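Local coordinates for pyroglutamyl-peptidase I (PDB 6LTQ), which probably cleaves pyroglutamate residues from the amino termini of peptides, acting as a cysteine peptidase in a thermophilic, keratin-degrading bacterium, at residues L15-T20 / I48-L53; D76-L81 / G171-A176; E28-S33 / P182-Q187. All coordinates share one frame; numbering follows the deposited sequence.

Overall arrangement
Contacts 1 and 2 belong to one sheet at the heart of the alpha/beta fold, their centres about 9 Å apart. Contact 1 pairs strand 15-22 with strand 48-55, contact 2 pairs strand 77-83 with strand 175-181, and strands 15-22 and 77-83 are themselves parallel neighbours, giving four parallel strands in a row. Contact 3 lies about 22 and 24 Å from them, centre to centre, where the loops before helices 32-40 and 185-189 meet; Leu81 packs on Ser33 there. Along the chain both segments of contact 1 come before either segment of contact 2, while contact 3 joins an early loop to one that follows strand 175-181. Distant parts of the sequence are thereby tied into one compact domain.

Contact 1: L15-T20 / I48-L53; sequences LSVLLT and ISLHTL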
ATOM      1  N   LEU D  15       2.083   3.352 -40.541  1.00 36.37           N
ATOM      2  CA  LEU D  15       3.075   3.157 -39.489  1.00 27.06           C
ATOM      3  C   LEU D  15       3.351   1.678 -39.256  1.00 36.38           C
ATOM      4  O   LEU D  15       2.423   0.884 -39.088  1.00 34.77           O
ATOM      5  CB  LEU D  15       2.609   3.823 -38.194  1.00 39.65           C
ATOM      6  CG  LEU D  15       2.582   5.351 -38.260  1.00 43.32           C
ATOM      7  CD1 LEU D  15       1.752   5.946 -37.130  1.00 48.96           C
ATOM      8  CD2 LEU D  15       3.999   5.917 -38.263  1.00 46.77           C
ATOM      9  N   SER D  16       4.631   1.310 -39.244  1.00 25.91           N
ATOM     10  CA  SER D  16       5.047  -0.038 -38.882  1.00 32.68           C
ATOM     11  C   SER D  16       5.285  -0.073 -37.374  1.00 30.73           C
ATOM     12  O   SER D  16       6.129   0.672 -36.855  1.00 28.49           O
ATOM     13  CB  SER D  16       6.301  -0.466 -39.641  1.00 29.81           C
ATOM     14  OG  SER D  16       7.376   0.422 -39.392  1.00 43.98           O
ATOM     15  N   VAL D  17       4.549  -0.933 -36.679  1.00 28.04           N
ATOM     16  CA  VAL D  17       4.542  -0.982 -35.219  1.00 21.90           C
ATOM     17  C   VAL D  17       5.056  -2.335 -34.768  1.00 24.50           C
ATOM     18  O   VAL D  17       4.536  -3.373 -35.196  1.00 32.49           O
ATOM     19  CB  VAL D  17       3.127  -0.725 -34.678  1.00 28.56           C
ATOM     20  CG1 VAL D  17       3.077  -0.937 -33.177  1.00 20.63           C
ATOM     21  CG2 VAL D  17       2.686   0.671 -35.068  1.00 26.24           C
ATOM     22  N   LEU D  18       6.057  -2.329 -33.871  1.00 17.35           N
ATOM     23  CA  LEU D  18       6.558  -3.545 -33.244  1.00 24.34           C
ATOM     24  C   LEU D  18       5.943  -3.636 -31.853  1.00 27.08           C
ATOM     25  O   LEU D  18       6.159  -2.749 -31.019  1.00 29.66           O
ATOM     26  CB  LEU D  18       8.080  -3.544 -33.165  1.00 18.41           C
ATOM     27  CG  LEU D  18       8.667  -4.701 -32.371  1.00 21.47           C
ATOM     28  CD1 LEU D  18       8.234  -6.050 -32.965  1.00 32.29           C
ATOM     29  CD2 LEU D  18      10.196  -4.607 -32.272  1.00 28.06           C
ATOM     30  N   LEU D  19       5.123  -4.664 -31.636  1.00 26.31           N
ATOM     31  CA  LEU D  19       4.496  -4.954 -30.350  1.00 19.40           C
ATOM     32  C   LEU D  19       5.190  -6.152 -29.728  1.00 23.38           C
ATOM     33  O   LEU D  19       5.182  -7.246 -30.305  1.00 23.98           O
ATOM     34  CB  LEU D  19       3.002  -5.230 -30.526  1.00 25.00           C
ATOM     35  CG  LEU D  19       2.203  -5.505 -29.256  1.00 27.09           C
ATOM     36  CD1 LEU D  19       2.050  -4.188 -28.449  1.00 19.57           C
ATOM     37  CD2 LEU D  19       0.846  -6.085 -29.629  1.00 25.15           C
ATOM     38  N   THR D  20       5.804  -5.954 -28.564  1.00 15.32           N
ATOM     39  CA  THR D  20       6.546  -7.031 -27.929  1.00 17.58           C
ATOM     40  C   THR D  20       5.949  -7.383 -26.574  1.00 21.56           C
ATOM     41  O   THR D  20       5.319  -6.552 -25.909  1.00 22.78           O
ATOM     42  CB  THR D  20       8.035  -6.672 -27.765  1.00 24.87           C
ATOM     43  OG1 THR D  20       8.175  -5.661 -26.763  1.00 22.13           O
ATOM     44  CG2 THR D  20       8.608  -6.145 -29.078  1.00 25.30           C
ATOM     45  N   ILE D  48      -1.908   0.619 -39.691  1.00 39.63           N
ATOM     46  CA  ILE D  48      -0.584   0.209 -39.244  1.00 36.83           C
ATOM     47  C   ILE D  48      -0.249  -1.176 -39.768  1.00 39.33           C
ATOM     48  O   ILE D  48      -1.133  -2.000 -40.033  1.00 42.79           O
ATOM     49  CB  ILE D  48      -0.449   0.228 -37.696  1.00 39.37           C
ATOM     50  CG1 ILE D  48      -1.362  -0.819 -37.055  1.00 48.76           C
ATOM     51  CG2 ILE D  48      -0.721   1.629 -37.122  1.00 34.49           C
ATOM     52  CD1 ILE D  48      -1.284  -0.855 -35.526  1.00 45.34           C
ATOM     53  N   SER D  49       1.047  -1.432 -39.906  1.00 31.59           N
ATOM     54  CA  SER D  49       1.572  -2.762 -40.181  1.00 37.49           C
ATOM     55  C   SER D  49       2.122  -3.306 -38.869  1.00 35.10           C
ATOM     56  O   SER D  49       3.194  -2.888 -38.414  1.00 36.09           O
ATOM     57  CB  SER D  49       2.642  -2.723 -41.271  1.00 41.87           C
ATOM     58  OG  SER D  49       2.328  -1.751 -42.258  1.00 39.29           O
ATOM     59  N   LEU D  50       1.394  -4.234 -38.264  1.00 28.13           N
ATOM     60  CA  LEU D  50       1.698  -4.687 -36.918  1.00 31.27           C
ATOM     61  C   LEU D  50       2.651  -5.871 -36.958  1.00 32.63           C
ATOM     62  O   LEU D  50       2.313  -6.926 -37.504  1.00 42.06           O
ATOM     63  CB  LEU D  50       0.420  -5.076 -36.183  1.00 28.43           C
ATOM     64  CG  LEU D  50       0.633  -5.493 -34.728  1.00 24.07           C
ATOM     65  CD1 LEU D  50       1.228  -4.352 -33.936  1.00 22.74           C
ATOM     66  CD2 LEU D  50      -0.687  -5.927 -34.125  1.00 35.85           C
ATOM     67  N   HIS D  51       3.830  -5.696 -36.377  1.00 26.86           N
ATOM     68  CA  HIS D  51       4.754  -6.779 -36.065  1.00 26.35           C
ATOM     69  C   HIS D  51       4.616  -7.174 -34.602  1.00 27.26           C
ATOM     70  O   HIS D  51       4.374  -6.331 -33.735  1.00 28.06           O
ATOM     71  CB  HIS D  51       6.202  -6.363 -36.315  1.00 34.35           C
ATOM     72  CG  HIS D  51       6.473  -5.883 -37.706  1.00 45.91           C
ATOM     73  ND1 HIS D  51       7.356  -6.522 -38.552  1.00 44.52           N
ATOM     74  CD2 HIS D  51       5.992  -4.817 -38.392  1.00 37.61           C
ATOM     75  CE1 HIS D  51       7.409  -5.867 -39.699  1.00 32.84           C
ATOM     76  NE2 HIS D  51       6.591  -4.833 -39.628  1.00 32.07           N
ATOM     77  N   THR D  52       4.787  -8.458 -34.324  1.00 25.81           N
ATOM     78  CA  THR D  52       4.776  -8.934 -32.950  1.00 25.50           C
ATOM     79  C   THR D  52       6.034  -9.739 -32.666  1.00 34.59           C
ATOM     80  O   THR D  52       6.643 -10.312 -33.576  1.00 33.54           O
ATOM     81  CB  THR D  52       3.538  -9.781 -32.635  1.00 30.53           C
ATOM     82  OG1 THR D  52       3.507 -10.939 -33.483  1.00 34.15           O
ATOM     83  CG2 THR D  52       2.264  -8.946 -32.821  1.00 23.29           C
ATOM     84  N   LEU D  53       6.430  -9.764 -31.394  1.00 24.03           N
ATOM     85  CA  LEU D  53       7.635 -10.479 -31.002  1.00 25.31           C
ATOM     86  C   LEU D  53       7.590 -10.744 -29.507  1.00 32.86           C
ATOM     87  O   LEU D  53       7.333  -9.822 -28.729  1.00 26.11           O
ATOM     88  CB  LEU D  53       8.878  -9.667 -31.382  1.00 25.23           C
ATOM     89  CG  LEU D  53      10.190 -10.253 -30.869  1.00 27.23           C
ATOM     90  CD1 LEU D  53      10.469 -11.563 -31.599  1.00 39.11           C
ATOM     91  CD2 LEU D  53      11.314  -9.273 -31.159  1.00 33.25           C
TER
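Val17 spreads its two methyls over two residues of the neighbouring strand: CG2 meets Ile48 CG2 at 4.1 Å, and CG1 meets Leu50 CD1 at 4.0 Å. With CG1 anti to the backbone N (chi1 173°), the other branch falls beside that nitrogen, on the Ile48 side. Leu19 continues this apolar face, its CB lying 3.9 Å from the same Leu50 CD1, which is thus wedged between two residues of strand 15-22. Leu53 sits on the face that also carries Leu18 and His51. Leu18 CD1 bends over to touch Leu53 CB at 4.0 Å and His51 CB at 3.9 Å, crossing the histidine side chain at about a right angle. Thr20 closes on Leu53 too, its CB 3.4 Å from Leu53 O.

Between these two layers of side chains the strands run parallel, the axes of the two segments 21° apart. Their bonds switch from one strand to the other: His51 N gives a 2.7 Å bond to Val17 O, and Leu19 N answers with a nearly straight one (173°) to His51 O.

The pair forms the two strands of a beta-alpha-beta unit whose connection is helix 32-40. Helix 203-215 covers Val17, Leu19 and Ile48, while helix 59-72 packs over Leu18 and Leu53, its Tyr69 hydroxyl hydrogen-bonded to His51 ND1. Strand 77-83 flanks strand 15-22 on the edge away from strand 48-55.

Contact 2: D76-L81 / G171-A176; sequences DIALHL and GTPKHA
Ile77 and His175 lie side by side and point the same way from the sheet, with Ile77 CG2 resting against His175 CB at 3.9 Å. The imidazole itself runs on past this point, so it is the aliphatic root of the histidine that meets the isoleucine. The Ile77 branch that makes the contact is the one anti to the backbone N; CG1 stands anti to the carbonyl carbon instead (chi1 -42°). On the other face the small pair Ala78 and Ala176 brings two CB methyls to 4.2 Å. Pro173 joins them there, its ring turned toward the first strand with CG 4.3 Å from Ala78 CB, and Tyr70 of helix 59-72 packs on both the proline and Ala78.

Strands 77-83 and 175-181 are parallel neighbours in the central sheet of the alpha/beta fold of the pyroglutamyl peptidases, brought together from parts of the sequence some ninety residues apart. Their pairing begins at Asp76 O, which receives His175 N at 3.2 Å in its carbonyl plane and a weak bond from Lys174 N. Two residues further on, Ala78 N reaches back to His175 O at 3.0 Å, an almost straight bond (169°).

The turn that leads into the second strand follows helix 158-170 and contains a cis peptide before Pro173, whose CB stands 3.7 Å from Asp76 O. The Asp76 side chain leaves in another direction, while its backbone N is bonded to Ser16 OG on the strand beyond.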
ATOM      1  N   ASP D  76       8.771   1.628 -37.184  1.00 25.88           N
ATOM      2  CA  ASP D  76       8.608   3.030 -36.802  1.00 20.53           C
ATOM      3  C   ASP D  76       8.373   3.249 -35.298  1.00 38.44           C
ATOM      4  O   ASP D  76       8.885   4.226 -34.730  1.00 30.57           O
ATOM      5  CB  ASP D  76       7.447   3.660 -37.552  1.00 20.78           C
ATOM      6  CG  ASP D  76       7.642   3.616 -39.051  1.00 46.38           C
ATOM      7  OD1 ASP D  76       6.648   3.366 -39.768  1.00 44.68           O
ATOM      8  OD2 ASP D  76       8.796   3.807 -39.504  1.00 47.54           O
ATOM      9  N   ILE D  77       7.529   2.436 -34.652  1.00 34.53           N
ATOM     10  CA  ILE D  77       7.191   2.616 -33.235  1.00 24.02           C
ATOM     11  C   ILE D  77       7.277   1.274 -32.540  1.00 29.52           C
ATOM     12  O   ILE D  77       6.654   0.298 -32.977  1.00 27.24           O
ATOM     13  CB  ILE D  77       5.784   3.198 -33.032  1.00 34.97           C
ATOM     14  CG1 ILE D  77       5.510   4.316 -34.027  1.00 36.36           C
ATOM     15  CG2 ILE D  77       5.613   3.688 -31.579  1.00 31.75           C
ATOM     16  CD1 ILE D  77       4.052   4.634 -34.150  1.00 51.56           C
ATOM     17  N   ALA D  78       7.986   1.240 -31.423  1.00 17.28           N
ATOM     18  CA  ALA D  78       8.052   0.056 -30.588  1.00 23.47           C
ATOM     19  C   ALA D  78       7.087   0.277 -29.432  1.00 25.76           C
ATOM     20  O   ALA D  78       7.152   1.311 -28.759  1.00 18.88           O
ATOM     21  CB  ALA D  78       9.473  -0.186 -30.087  1.00 22.28           C
ATOM     22  N   LEU D  79       6.152  -0.644 -29.259  1.00 22.49           N
ATOM     23  CA  LEU D  79       5.227  -0.633 -28.129  1.00 22.43           C
ATOM     24  C   LEU D  79       5.595  -1.869 -27.327  1.00 21.54           C
ATOM     25  O   LEU D  79       5.216  -2.990 -27.685  1.00 18.13           O
ATOM     26  CB  LEU D  79       3.774  -0.649 -28.595  1.00 22.67           C
ATOM     27  CG  LEU D  79       2.659  -0.565 -27.542  1.00 29.94           C
ATOM     28  CD1 LEU D  79       2.906   0.607 -26.601  1.00 24.24           C
ATOM     29  CD2 LEU D  79       1.272  -0.436 -28.208  1.00 24.77           C
ATOM     30  N   HIS D  80       6.380  -1.672 -26.271  1.00 14.21           N
ATOM     31  CA  HIS D  80       6.852  -2.779 -25.461  1.00 13.82           C
ATOM     32  C   HIS D  80       5.880  -3.015 -24.312  1.00 19.37           C
ATOM     33  O   HIS D  80       5.553  -2.081 -23.567  1.00 17.04           O
ATOM     34  CB  HIS D  80       8.240  -2.495 -24.892  1.00 15.05           C
ATOM     35  CG  HIS D  80       9.306  -2.343 -25.924  1.00 22.48           C
ATOM     36  ND1 HIS D  80       9.642  -3.349 -26.810  1.00 20.42           N
ATOM     37  CD2 HIS D  80      10.128  -1.305 -26.198  1.00 21.84           C
ATOM     38  CE1 HIS D  80      10.625  -2.928 -27.589  1.00 24.59           C
ATOM     39  NE2 HIS D  80      10.938  -1.691 -27.238  1.00 25.99           N
ATOM     40  N   LEU D  81       5.442  -4.262 -24.161  1.00 14.42           N
ATOM     41  CA  LEU D  81       4.579  -4.657 -23.057  1.00 18.38           C
ATOM     42  C   LEU D  81       5.349  -5.501 -22.060  1.00 22.13           C
ATOM     43  O   LEU D  81       6.198  -6.314 -22.439  1.00 18.91           O
ATOM     44  CB  LEU D  81       3.358  -5.449 -23.539  1.00 14.73           C
ATOM     45  CG  LEU D  81       2.508  -4.842 -24.650  1.00 13.76           C
ATOM     46  CD1 LEU D  81       1.309  -5.768 -24.953  1.00 15.32           C
ATOM     47  CD2 LEU D  81       2.048  -3.405 -24.318  1.00 20.14           C
ATOM     48  N   GLY D 171      17.857   6.620 -35.322  1.00 42.85           N
ATOM     49  CA  GLY D 171      16.587   7.015 -35.887  1.00 39.76           C
ATOM     50  C   GLY D 171      15.601   5.878 -36.016  1.00 28.44           C
ATOM     51  O   GLY D 171      14.473   6.100 -36.453  1.00 30.39           O
ATOM     52  N   THR D 172      15.996   4.665 -35.659  1.00 32.45           N
ATOM     53  CA  THR D 172      15.108   3.507 -35.718  1.00 31.21           C
ATOM     54  C   THR D 172      15.148   2.804 -34.398  1.00 28.78           C
ATOM     55  O   THR D 172      16.245   2.403 -33.917  1.00 32.24           O
ATOM     56  CB  THR D 172      15.493   2.558 -36.867  1.00 43.48           C
ATOM     57  OG1 THR D 172      15.137   3.163 -38.114  1.00 44.49           O
ATOM     58  CG2 THR D 172      14.735   1.244 -36.746  1.00 27.86           C
ATOM     59  N   PRO D 173      13.989   2.597 -33.724  1.00 35.01           N
ATOM     60  CA  PRO D 173      12.657   3.075 -34.162  1.00 24.52           C
ATOM     61  C   PRO D 173      12.497   4.613 -34.054  1.00 23.12           C
ATOM     62  O   PRO D 173      13.378   5.156 -33.419  1.00 28.76           O
ATOM     63  CB  PRO D 173      11.716   2.343 -33.187  1.00 28.27           C
ATOM     64  CG  PRO D 173      12.533   2.159 -31.936  1.00 31.33           C
ATOM     65  CD  PRO D 173      13.943   1.898 -32.417  1.00 28.53           C
ATOM     66  N   LYS D 174      11.509   5.289 -34.648  1.00 21.94           N
ATOM     67  CA  LYS D 174      11.319   6.708 -34.384  1.00 23.75           C
ATOM     68  C   LYS D 174      10.825   6.967 -32.955  1.00 34.83           C
ATOM     69  O   LYS D 174      11.122   8.020 -32.356  1.00 28.13           O
ATOM     70  CB  LYS D 174      10.389   7.239 -35.461  1.00 31.16           C
ATOM     71  CG  LYS D 174      11.139   7.660 -36.725  1.00 54.99           C
ATOM     72  CD  LYS D 174      12.072   6.721 -37.393  1.00 63.06           C
ATOM     73  CE  LYS D 174      12.824   7.725 -38.257  1.00 67.24           C
ATOM     74  NZ  LYS D 174      14.163   7.309 -38.492  1.00 66.46           N
ATOM     75  N   HIS D 175      10.021   6.048 -32.419  1.00 25.32           N
ATOM     76  CA  HIS D 175       9.443   6.234 -31.098  1.00 23.63           C
ATOM     77  C   HIS D 175       9.453   4.908 -30.354  1.00 27.02           C
ATOM     78  O   HIS D 175       9.435   3.829 -30.954  1.00 24.25           O
ATOM     79  CB  HIS D 175       8.005   6.770 -31.188  1.00 25.34           C
ATOM     80  CG  HIS D 175       7.892   8.250 -31.411  1.00 28.91           C
ATOM     81  ND1 HIS D 175       8.320   9.177 -30.484  1.00 27.25           N
ATOM     82  CD2 HIS D 175       7.329   8.963 -32.419  1.00 32.87           C
ATOM     83  CE1 HIS D 175       8.060  10.393 -30.925  1.00 32.98           C
ATOM     84  NE2 HIS D 175       7.452  10.292 -32.095  1.00 34.88           N
ATOM     85  N   ALA D 176       9.474   4.996 -29.035  1.00 18.21           N
ATOM     86  CA  ALA D 176       9.275   3.816 -28.225  1.00 15.56           C
ATOM     87  C   ALA D 176       8.474   4.206 -26.994  1.00 21.94           C
ATOM     88  O   ALA D 176       8.623   5.319 -26.475  1.00 18.62           O
ATOM     89  CB  ALA D 176      10.600   3.192 -27.827  1.00 22.95           C
TER

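Contact 3: E28-S33 / P182-Q187; sequences EKVNPS and PFLPEQ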
ATOM      1  N   GLU D  28       6.016 -17.746 -12.499  1.00 27.72           N
ATOM      2  CA  GLU D  28       4.703 -17.687 -13.127  1.00 29.42           C
ATOM      3  C   GLU D  28       4.635 -18.646 -14.312  1.00 29.60           C
ATOM      4  O   GLU D  28       5.640 -18.928 -14.965  1.00 35.56           O
ATOM      5  CB  GLU D  28       4.391 -16.257 -13.583  1.00 25.10           C
ATOM      6  CG  GLU D  28       4.358 -15.227 -12.441  1.00 27.89           C
ATOM      7  CD  GLU D  28       3.167 -15.420 -11.494  1.00 28.62           C
ATOM      8  OE1 GLU D  28       2.110 -15.932 -11.943  1.00 25.71           O
ATOM      9  OE2 GLU D  28       3.295 -15.063 -10.296  1.00 29.30           O
ATOM     10  N   LYS D  29       3.433 -19.144 -14.597  1.00 25.64           N
ATOM     11  CA  LYS D  29       3.229 -19.969 -15.781  1.00 30.76           C
ATOM     12  C   LYS D  29       2.711 -19.171 -16.967  1.00 28.76           C
ATOM     13  O   LYS D  29       2.624 -19.708 -18.073  1.00 28.42           O
ATOM     14  CB  LYS D  29       2.271 -21.128 -15.473  1.00 44.53           C
ATOM     15  CG  LYS D  29       1.241 -20.824 -14.394  1.00 45.72           C
ATOM     16  CD  LYS D  29       0.408 -22.056 -14.033  1.00 58.57           C
ATOM     17  CE  LYS D  29      -0.646 -22.348 -15.093  1.00 54.11           C
ATOM     18  NZ  LYS D  29      -1.791 -23.140 -14.554  1.00 59.40           N
ATOM     19  N   VAL D  30       2.333 -17.913 -16.758  1.00 24.35           N
ATOM     20  CA  VAL D  30       1.847 -17.057 -17.827  1.00 17.36           C
ATOM     21  C   VAL D  30       2.448 -15.665 -17.634  1.00 19.49           C
ATOM     22  O   VAL D  30       2.958 -15.323 -16.567  1.00 22.34           O
ATOM     23  CB  VAL D  30       0.299 -16.988 -17.850  1.00 28.19           C
ATOM     24  CG1 VAL D  30      -0.225 -16.123 -16.715  1.00 20.80           C
ATOM     25  CG2 VAL D  30      -0.186 -16.458 -19.156  1.00 36.46           C
ATOM     26  N   ASN D  31       2.393 -14.880 -18.691  1.00 19.83           N
ATOM     27  CA  ASN D  31       2.795 -13.480 -18.652  1.00 23.12           C
ATOM     28  C   ASN D  31       1.752 -12.683 -19.421  1.00 23.32           C
ATOM     29  O   ASN D  31       1.508 -12.963 -20.604  1.00 20.97           O
ATOM     30  CB  ASN D  31       4.193 -13.300 -19.251  1.00 21.48           C
ATOM     31  CG  ASN D  31       4.744 -11.886 -19.055  1.00 24.37           C
ATOM     32  OD1 ASN D  31       4.008 -10.895 -19.163  1.00 19.73           O
ATOM     33  ND2 ASN D  31       6.054 -11.788 -18.811  1.00 20.46           N
ATOM     34  N   PRO D  32       1.101 -11.693 -18.790  1.00 21.74           N
ATOM     35  CA  PRO D  32       0.069 -10.933 -19.516  1.00 16.24           C
ATOM     36  C   PRO D  32       0.570 -10.283 -20.797  1.00 20.32           C
ATOM     37  O   PRO D  32      -0.206 -10.156 -21.752  1.00 17.89           O
ATOM     38  CB  PRO D  32      -0.383  -9.875 -18.487  1.00 18.27           C
ATOM     39  CG  PRO D  32       0.782  -9.739 -17.550  1.00 17.96           C
ATOM     40  CD  PRO D  32       1.354 -11.135 -17.446  1.00 19.50           C
ATOM     41  N   SER D  33       1.817  -9.806 -20.834  1.00 19.75           N
ATOM     42  CA  SER D  33       2.333  -9.231 -22.077  1.00 19.32           C
ATOM     43  C   SER D  33       2.332 -10.261 -23.209  1.00 18.23           C
ATOM     44  O   SER D  33       1.922  -9.952 -24.331  1.00 18.02           O
ATOM     45  CB  SER D  33       3.721  -8.622 -21.870  1.00 15.62           C
ATOM     46  OG  SER D  33       4.686  -9.565 -21.451  1.00 17.18           O
ATOM     47  N   PRO D 182      -0.820  -5.019 -15.144  1.00 15.30           N
ATOM     48  CA  PRO D 182      -1.136  -5.755 -13.912  1.00 12.58           C
ATOM     49  C   PRO D 182      -1.019  -7.257 -14.113  1.00 15.89           C
ATOM     50  O   PRO D 182      -1.059  -7.763 -15.233  1.00 12.88           O
ATOM     51  CB  PRO D 182      -2.604  -5.369 -13.626  1.00 12.29           C
ATOM     52  CG  PRO D 182      -2.811  -4.037 -14.332  1.00 14.80           C
ATOM     53  CD  PRO D 182      -1.923  -4.138 -15.583  1.00 14.58           C
ATOM     54  N   PHE D 183      -0.888  -7.971 -12.996  1.00 13.99           N
ATOM     55  CA  PHE D 183      -1.163  -9.406 -12.998  1.00 13.59           C
ATOM     56  C   PHE D 183      -2.534  -9.685 -13.608  1.00 16.04           C
ATOM     57  O   PHE D 183      -3.479  -8.904 -13.447  1.00 12.39           O
ATOM     58  CB  PHE D 183      -1.169  -9.946 -11.575  1.00 13.41           C
ATOM     59  CG  PHE D 183       0.171 -10.338 -11.048  1.00 15.61           C
ATOM     60  CD1 PHE D 183       1.088 -11.015 -11.840  1.00 16.15           C
ATOM     61  CD2 PHE D 183       0.488 -10.079  -9.738  1.00 14.66           C
ATOM     62  CE1 PHE D 183       2.303 -11.417 -11.321  1.00 17.47           C
ATOM     63  CE2 PHE D 183       1.719 -10.473  -9.210  1.00 21.88           C
ATOM     64  CZ  PHE D 183       2.619 -11.142 -10.007  1.00 18.89           C
ATOM     65  N   LEU D 184      -2.649 -10.817 -14.307  1.00 12.93           N
ATOM     66  CA  LEU D 184      -3.960 -11.361 -14.607  1.00 14.51           C
ATOM     67  C   LEU D 184      -4.592 -11.911 -13.329  1.00 10.08           C
ATOM     68  O   LEU D 184      -3.884 -12.348 -12.416  1.00 14.44           O
ATOM     69  CB  LEU D 184      -3.871 -12.488 -15.651  1.00 13.06           C
ATOM     70  CG  LEU D 184      -3.332 -12.091 -17.032  1.00 15.30           C
ATOM     71  CD1 LEU D 184      -3.105 -13.354 -17.881  1.00 17.75           C
ATOM     72  CD2 LEU D 184      -4.255 -11.122 -17.765  1.00 13.68           C
ATOM     73  N   PRO D 185      -5.922 -11.916 -13.245  1.00 12.56           N
ATOM     74  CA  PRO D 185      -6.567 -12.481 -12.047  1.00 15.71           C
ATOM     75  C   PRO D 185      -6.118 -13.907 -11.746  1.00 17.29           C
ATOM     76  O   PRO D 185      -5.901 -14.250 -10.572  1.00 14.95           O
ATOM     77  CB  PRO D 185      -8.058 -12.399 -12.382  1.00 13.24           C
ATOM     78  CG  PRO D 185      -8.154 -11.276 -13.380  1.00 14.54           C
ATOM     79  CD  PRO D 185      -6.888 -11.360 -14.204  1.00  8.45           C
ATOM     80  N   GLU D 186      -5.892 -14.732 -12.774  1.00 16.34           N
ATOM     81  CA  GLU D 186      -5.451 -16.103 -12.500  1.00 20.18           C
ATOM     82  C   GLU D 186      -4.088 -16.152 -11.811  1.00 20.40           C
ATOM     83  O   GLU D 186      -3.807 -17.095 -11.057  1.00 21.03           O
ATOM     84  CB  GLU D 186      -5.420 -16.906 -13.795  1.00 20.01           C
ATOM     85  CG  GLU D 186      -4.420 -16.385 -14.790  1.00 16.56           C
ATOM     86  CD  GLU D 186      -4.703 -16.880 -16.184  1.00 34.48           C
ATOM     87  OE1 GLU D 186      -4.055 -17.869 -16.599  1.00 31.40           O
ATOM     88  OE2 GLU D 186      -5.577 -16.285 -16.854  1.00 33.00           O
ATOM     89  N   GLN D 187      -3.232 -15.146 -12.037  1.00 15.26           N
ATOM     90  CA  GLN D 187      -1.930 -15.112 -11.372  1.00 17.98           C
ATOM     91  C   GLN D 187      -2.049 -14.730  -9.903  1.00 18.99           C
ATOM     92  O   GLN D 187      -1.190 -15.107  -9.097  1.00 21.31           O
ATOM     93  CB  GLN D 187      -0.981 -14.123 -12.063  1.00 16.14           C
ATOM     94  CG  GLN D 187      -0.684 -14.477 -13.526  1.00 15.81           C
ATOM     95  CD  GLN D 187       0.197 -13.452 -14.219  1.00 20.22           C
ATOM     96  OE1 GLN D 187      -0.293 -12.432 -14.706  1.00 17.76           O
ATOM     97  NE2 GLN D 187       1.511 -13.725 -14.271  1.00 17.76           N
TER
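Gln187 NE2 is gripped by two acceptors: Glu28 OE1, 3.3 Å away across the contact, and Gln83 OE1 at the end of strand 77-83. The first bond comes down on the carboxylate from above its plane, 58° out of it, and the amide and carboxylate planes stand 79° apart. At the other end of the amide, Gln187 OE1 takes a 2.9 Å bond from Leu184 N. Bonded at both ends, the amide has its orientation fixed by these partners: a flip would set its oxygen against the Glu28 carboxylate.

Leu184 is the N-cap of helix 185-189, and Gln187 is the third residue of that helix; its side chain accepts from the N-cap nitrogen while Gln187 N bonds back to Leu184 O. Helix 32-40 is capped as well: Asn31, its N-cap, accepts both Ser33 N and Ser33 OG at OD1.

Around the amide the packing is largely apolar. Val30 CG1 presses on Gln187 CG at 3.6 Å, crossing the glutamine chain at about a right angle; that methyl lies between the backbone N and carbonyl carbon of Val30 (chi1 75°). Pro32 fills the next place, with CD 3.4 Å from Gln187 OE1 and CB 4.0 Å from Leu184 CG. Phe183 CE1 approaches Glu28 OE2 obliquely at 3.9 Å.

Lys191 ties this end together, forming a salt bridge with Glu28 OE2 and a cation-pi contact with Phe183. With a lysine at one carboxylate oxygen and an amide N-H at the other, Glu28 is probably kept ionised although partly screened from solvent, and its charge probably helps hold the loop before helix 32-40 against Gln187 in helix 185-189 and Lys191 beyond it.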